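Local coordinates for short chain dehydrogenase (Salmonella typhi, PDB 3G1T), which probably catalyses NAD(P)-dependent oxidation or reduction of a substrate not yet identified, as a Rossmann-fold member of the short-chain dehydrogenase family, at residues Y5-I17 / M224-R236. Sequence-based numbering, arbitrary orientation.
Sequences YQPKQDLLQNRII and MPLYLWLMGDDSR. With MG (magnesium ion), chain B.
The hydroxyl of Tyr5 donates to Asp234 OD2, with OH and OD2 2.7 Å apart; the acceptor is met on its anti side, and the carboxylate stands square to the phenol ring. With CG anti to the backbone N (chi1 -172°), that ring lies along the helix 224-231. Its two faces are taken by different groups: Pro7 CD sits over one, while Trp229 presents its indole edge to the other in a T-shaped pair, CD1 being 3.7 Å from Tyr5 CZ and the planes 87° apart. Trp229 is braced in turn by Ser235 CB, centred over one indole face.

Toward the end of the helix the turns of the N-terminal segment contribute Leu11 and Leu12. Leu11 lays CD2 near Leu228 O and its CG 4.0 Å from Gly232 CA; Gly232, having no side chain, lets the Leu11 isobutyl group lie directly against its backbone. Leu12, with CG beside its own backbone N (chi1 -62°), reaches Leu228 CD2 with CD1 at 3.8 Å and Met231 C with CD2. Ile17, on the first strand, closes the row by setting CD1 4.0 Å from Met231 CG.

Two waters supply the remaining polar links. One joins Leu11 O to Asp233 N; the other accepts a hydrogen bond from Arg15 NE, 2.7 Å from the water oxygen, and donates to Met231 O, while Arg15 NH1 forms a salt bridge with Asp145. Nearby, Asp233 OD2 binds a magnesium ion, and a coordinating water also donates to OD1. The whole illustrates how, in a Rossmann fold, an N-terminal arm and the first strand of the parallel sheet pack against a late helix on one side of that sheet.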
loop_
_atom_site.group_PDB
_atom_site.type_symbol
_atom_site.label_atom_id
_atom_site.label_comp_id
_atom_site.label_asym_id
_atom_site.label_seq_id
_atom_site.Cartn_x
_atom_site.Cartn_y
_atom_site.Cartn_z
ATOM N N TYR A 5 -10.441 -15.988 25.524
ATOM C CA TYR A 5 -11.780 -16.165 24.836
ATOM C C TYR A 5 -12.147 -17.602 24.624
ATOM O O TYR A 5 -11.549 -18.281 23.749
ATOM C CB TYR A 5 -11.805 -15.452 23.450
ATOM C CG TYR A 5 -13.139 -15.406 22.752
ATOM C CD1 TYR A 5 -14.260 -14.840 23.375
ATOM C CD2 TYR A 5 -13.303 -15.885 21.410
ATOM C CE1 TYR A 5 -15.516 -14.760 22.690
ATOM C CE2 TYR A 5 -14.558 -15.783 20.754
ATOM C CZ TYR A 5 -15.652 -15.243 21.411
ATOM O OH TYR A 5 -16.901 -15.143 20.817
ATOM N N GLN A 6 -13.227 -18.004 25.294
ATOM C CA GLN A 6 -13.739 -19.381 25.259
ATOM C C GLN A 6 -15.249 -19.395 24.997
ATOM O O GLN A 6 -16.017 -19.627 25.920
ATOM C CB GLN A 6 -13.484 -20.080 26.609
ATOM C CG GLN A 6 -12.375 -19.455 27.444
ATOM C CD GLN A 6 -11.797 -20.449 28.431
ATOM O OE1 GLN A 6 -12.396 -20.737 29.472
ATOM N NE2 GLN A 6 -10.641 -21.010 28.083
ATOM N N PRO A 7 -15.658 -19.177 23.732
ATOM C CA PRO A 7 -17.067 -19.135 23.336
ATOM C C PRO A 7 -17.693 -20.520 23.315
ATOM O O PRO A 7 -16.984 -21.550 23.239
ATOM C CB PRO A 7 -16.993 -18.637 21.906
ATOM C CG PRO A 7 -15.726 -19.098 21.381
ATOM C CD PRO A 7 -14.774 -19.020 22.559
ATOM N N LYS A 8 -19.006 -20.541 23.387
ATOM C CA LYS A 8 -19.787 -21.740 23.110
ATOM C C LYS A 8 -19.495 -22.387 21.730
ATOM O O LYS A 8 -19.131 -21.711 20.752
ATOM C CB LYS A 8 -21.277 -21.362 23.229
ATOM C CG LYS A 8 -21.659 -21.016 24.683
ATOM C CD LYS A 8 -23.116 -21.251 24.881
ATOM C CE LYS A 8 -23.748 -20.140 25.605
ATOM N NZ LYS A 8 -23.356 -20.227 26.978
ATOM N N GLN A 9 -19.705 -23.703 21.674
ATOM C CA GLN A 9 -19.364 -24.502 20.529
ATOM C C GLN A 9 -20.211 -24.184 19.338
ATOM O O GLN A 9 -19.836 -24.534 18.234
ATOM C CB GLN A 9 -19.412 -26.043 20.925
ATOM C CG GLN A 9 -18.531 -26.916 20.029
ATOM C CD GLN A 9 -17.070 -26.584 20.118
ATOM O OE1 GLN A 9 -16.535 -26.444 21.200
ATOM N NE2 GLN A 9 -16.418 -26.408 18.957
ATOM N N ASP A 10 -21.346 -23.477 19.550
ATOM C CA ASP A 10 -22.199 -23.103 18.445
ATOM C C ASP A 10 -22.156 -21.606 18.180
ATOM O O ASP A 10 -23.054 -21.051 17.520
ATOM C CB ASP A 10 -23.640 -23.596 18.649
ATOM C CG ASP A 10 -24.276 -23.063 19.871
ATOM O OD1 ASP A 10 -23.577 -22.463 20.703
ATOM O OD2 ASP A 10 -25.502 -23.236 19.964
ATOM N N LEU A 11 -21.057 -20.955 18.598
ATOM C CA LEU A 11 -20.863 -19.516 18.198
ATOM C C LEU A 11 -21.202 -19.197 16.743
ATOM O O LEU A 11 -21.872 -18.161 16.494
ATOM C CB LEU A 11 -19.419 -19.091 18.485
ATOM C CG LEU A 11 -19.032 -17.603 18.279
ATOM C CD1 LEU A 11 -19.689 -16.737 19.392
ATOM C CD2 LEU A 11 -17.542 -17.438 18.202
ATOM N N LEU A 12 -20.714 -20.026 15.792
ATOM C CA LEU A 12 -20.820 -19.689 14.355
ATOM C C LEU A 12 -21.923 -20.502 13.634
ATOM O O LEU A 12 -21.992 -20.576 12.412
ATOM C CB LEU A 12 -19.402 -19.876 13.721
ATOM C CG LEU A 12 -18.360 -18.929 14.341
ATOM C CD1 LEU A 12 -17.004 -19.204 13.501
ATOM C CD2 LEU A 12 -18.782 -17.399 14.340
ATOM N N GLN A 13 -22.825 -21.091 14.423
ATOM C CA GLN A 13 -23.783 -22.033 13.844
ATOM C C GLN A 13 -24.553 -21.382 12.726
ATOM O O GLN A 13 -25.169 -20.282 12.885
ATOM C CB GLN A 13 -24.757 -22.513 14.930
ATOM C CG GLN A 13 -25.661 -23.637 14.428
ATOM C CD GLN A 13 -24.877 -24.906 13.995
ATOM O OE1 GLN A 13 -23.977 -25.447 14.713
ATOM N NE2 GLN A 13 -25.204 -25.367 12.818
ATOM N N ASN A 14 -24.542 -22.034 11.569
ATOM C CA ASN A 14 -25.181 -21.559 10.327
ATOM C C ASN A 14 -24.604 -20.321 9.691
ATOM O O ASN A 14 -25.186 -19.831 8.691
ATOM C CB ASN A 14 -26.734 -21.371 10.458
ATOM C CG ASN A 14 -27.423 -22.534 11.063
ATOM O OD1 ASN A 14 -27.018 -23.642 10.833
ATOM N ND2 ASN A 14 -28.514 -22.297 11.854
ATOM N N ARG A 15 -23.442 -19.849 10.161
ATOM C CA ARG A 15 -22.874 -18.640 9.513
ATOM C C ARG A 15 -22.015 -19.094 8.354
ATOM O O ARG A 15 -21.253 -20.062 8.482
ATOM C CB ARG A 15 -22.116 -17.770 10.502
ATOM C CG ARG A 15 -23.069 -17.383 11.601
ATOM C CD ARG A 15 -22.546 -16.239 12.341
ATOM N NE ARG A 15 -22.579 -14.948 11.677
ATOM C CZ ARG A 15 -23.687 -14.193 11.512
ATOM N NH1 ARG A 15 -24.930 -14.611 11.790
ATOM N NH2 ARG A 15 -23.560 -12.983 10.988
ATOM N N ILE A 16 -22.161 -18.414 7.238
ATOM C CA ILE A 16 -21.540 -18.897 5.954
ATOM C C ILE A 16 -20.232 -18.087 5.786
ATOM O O ILE A 16 -20.309 -16.857 5.613
ATOM C CB ILE A 16 -22.458 -18.623 4.750
ATOM C CG1 ILE A 16 -23.857 -19.261 5.024
ATOM C CG2 ILE A 16 -21.825 -19.196 3.468
ATOM C CD1 ILE A 16 -24.964 -18.804 4.138
ATOM N N ILE A 17 -19.054 -18.722 5.824
ATOM C CA ILE A 17 -17.818 -17.932 5.872
ATOM C C ILE A 17 -16.872 -18.458 4.837
ATOM O O ILE A 17 -16.592 -19.655 4.816
ATOM C CB ILE A 17 -17.172 -18.052 7.230
ATOM C CG1 ILE A 17 -18.245 -17.721 8.312
ATOM C CG2 ILE A 17 -15.814 -17.243 7.344
ATOM C CD1 ILE A 17 -17.631 -17.802 9.692
ATOM N N MET A 224 -6.099 -19.220 17.395
ATOM C CA MET A 224 -7.514 -19.193 16.891
ATOM C C MET A 224 -8.523 -18.329 17.662
ATOM O O MET A 224 -9.474 -17.869 17.015
ATOM C CB MET A 224 -8.062 -20.618 16.725
ATOM C CG MET A 224 -7.543 -21.304 15.399
ATOM S SD MET A 224 -7.968 -20.627 13.752
ATOM C CE MET A 224 -6.457 -19.757 13.298
ATOM N N PRO A 225 -8.337 -18.084 18.979
ATOM C CA PRO A 225 -9.412 -17.348 19.711
ATOM C C PRO A 225 -9.756 -16.012 19.029
ATOM O O PRO A 225 -10.947 -15.680 18.886
ATOM C CB PRO A 225 -8.828 -17.140 21.118
ATOM C CG PRO A 225 -7.971 -18.401 21.319
ATOM C CD PRO A 225 -7.368 -18.725 19.918
ATOM N N LEU A 226 -8.743 -15.280 18.573
ATOM C CA LEU A 226 -9.020 -14.044 17.916
ATOM C C LEU A 226 -9.780 -14.226 16.607
ATOM O O LEU A 226 -10.695 -13.428 16.345
ATOM C CB LEU A 226 -7.689 -13.253 17.707
ATOM C CG LEU A 226 -7.845 -11.933 16.975
ATOM C CD1 LEU A 226 -8.580 -10.955 17.920
ATOM C CD2 LEU A 226 -6.454 -11.312 16.653
ATOM N N TYR A 227 -9.401 -15.227 15.784
ATOM C CA TYR A 227 -10.093 -15.577 14.564
ATOM C C TYR A 227 -11.541 -15.927 14.730
ATOM O O TYR A 227 -12.353 -15.508 13.906
ATOM C CB TYR A 227 -9.340 -16.739 13.855
ATOM C CG TYR A 227 -8.037 -16.251 13.203
ATOM C CD1 TYR A 227 -7.979 -16.053 11.837
ATOM C CD2 TYR A 227 -6.864 -15.987 13.982
ATOM C CE1 TYR A 227 -6.830 -15.591 11.193
ATOM C CE2 TYR A 227 -5.663 -15.564 13.317
ATOM C CZ TYR A 227 -5.683 -15.379 11.955
ATOM O OH TYR A 227 -4.591 -14.961 11.270
ATOM N N LEU A 228 -11.846 -16.673 15.798
ATOM C CA LEU A 228 -13.218 -16.981 16.201
ATOM C C LEU A 228 -13.938 -15.701 16.676
ATOM O O LEU A 228 -15.090 -15.450 16.216
ATOM C CB LEU A 228 -13.223 -17.962 17.425
ATOM C CG LEU A 228 -13.046 -19.370 16.899
ATOM C CD1 LEU A 228 -12.556 -20.285 18.093
ATOM C CD2 LEU A 228 -14.385 -19.872 16.150
ATOM N N TRP A 229 -13.284 -14.908 17.544
ATOM C CA TRP A 229 -13.941 -13.693 18.109
ATOM C C TRP A 229 -14.390 -12.730 16.998
ATOM O O TRP A 229 -15.538 -12.248 17.000
ATOM C CB TRP A 229 -12.950 -13.020 19.032
ATOM C CG TRP A 229 -13.541 -11.797 19.675
ATOM C CD1 TRP A 229 -14.471 -11.761 20.703
ATOM C CD2 TRP A 229 -13.225 -10.457 19.358
ATOM N NE1 TRP A 229 -14.748 -10.435 21.038
ATOM C CE2 TRP A 229 -14.022 -9.620 20.206
ATOM C CE3 TRP A 229 -12.347 -9.871 18.437
ATOM C CZ2 TRP A 229 -13.923 -8.219 20.181
ATOM C CZ3 TRP A 229 -12.273 -8.483 18.376
ATOM C CH2 TRP A 229 -13.077 -7.671 19.248
ATOM N N LEU A 230 -13.537 -12.498 15.997
ATOM C CA LEU A 230 -13.956 -11.578 14.900
ATOM C C LEU A 230 -15.080 -12.065 14.018
ATOM O O LEU A 230 -15.717 -11.246 13.370
ATOM C CB LEU A 230 -12.771 -11.137 14.016
ATOM C CG LEU A 230 -11.864 -10.080 14.657
ATOM C CD1 LEU A 230 -10.658 -9.859 13.755
ATOM C CD2 LEU A 230 -12.545 -8.695 14.887
ATOM N N MET A 231 -15.349 -13.401 13.957
ATOM C CA MET A 231 -16.462 -13.859 13.093
ATOM C C MET A 231 -17.805 -13.948 13.861
ATOM O O MET A 231 -18.866 -13.931 13.246
ATOM C CB MET A 231 -16.124 -15.239 12.487
ATOM C CG MET A 231 -15.112 -15.163 11.278
ATOM S SD MET A 231 -15.617 -14.061 9.891
ATOM C CE MET A 231 -14.089 -13.907 8.980
ATOM N N GLY A 232 -17.712 -14.020 15.198
ATOM C CA GLY A 232 -18.866 -14.176 16.157
ATOM C C GLY A 232 -19.444 -12.845 16.580
ATOM O O GLY A 232 -18.826 -11.742 16.479
ATOM N N ASP A 233 -20.627 -12.943 17.175
ATOM C CA ASP A 233 -21.322 -11.703 17.470
ATOM C C ASP A 233 -20.652 -10.900 18.600
ATOM O O ASP A 233 -21.037 -9.725 18.779
ATOM C CB ASP A 233 -22.760 -12.031 17.933
ATOM C CG ASP A 233 -23.662 -12.399 16.784
ATOM O OD1 ASP A 233 -23.316 -12.177 15.616
ATOM O OD2 ASP A 233 -24.766 -12.941 17.084
ATOM N N ASP A 234 -19.689 -11.471 19.366
ATOM C CA ASP A 234 -19.036 -10.733 20.500
ATOM C C ASP A 234 -18.190 -9.546 20.038
ATOM O O ASP A 234 -17.883 -8.640 20.818
ATOM C CB ASP A 234 -18.217 -11.672 21.363
ATOM C CG ASP A 234 -19.115 -12.695 22.127
ATOM O OD1 ASP A 234 -20.228 -12.311 22.569
ATOM O OD2 ASP A 234 -18.788 -13.903 22.227
ATOM N N SER A 235 -17.859 -9.554 18.750
ATOM C CA SER A 235 -17.020 -8.473 18.176
ATOM C C SER A 235 -17.876 -7.470 17.359
ATOM O O SER A 235 -17.319 -6.634 16.646
ATOM C CB SER A 235 -15.956 -9.051 17.222
ATOM O OG SER A 235 -16.558 -9.739 16.133
ATOM N N ARG A 236 -19.190 -7.615 17.429
ATOM C CA ARG A 236 -20.034 -6.918 16.420
ATOM C C ARG A 236 -19.920 -5.386 16.511
ATOM O O ARG A 236 -20.211 -4.682 15.529
ATOM C CB ARG A 236 -21.527 -7.309 16.551
ATOM C CG ARG A 236 -22.188 -6.795 17.778
ATOM C CD ARG A 236 -23.680 -7.274 17.780
ATOM N NE ARG A 236 -24.275 -6.913 16.487
ATOM C CZ ARG A 236 -25.146 -7.685 15.830
ATOM N NH1 ARG A 236 -25.631 -8.808 16.374
ATOM N NH2 ARG A 236 -25.577 -7.301 14.660
HETATM MG MG MG B . -26.122 -14.065 16.027
HETATM O O HOH W 1 -22.258 -15.373 16.980
HETATM O O HOH W 2 -20.246 -13.808 10.809
HETATM O O HOH W 3 -25.713 -12.676 14.445
HETATM O O HOH W 4 -24.790 -15.418 15.453
#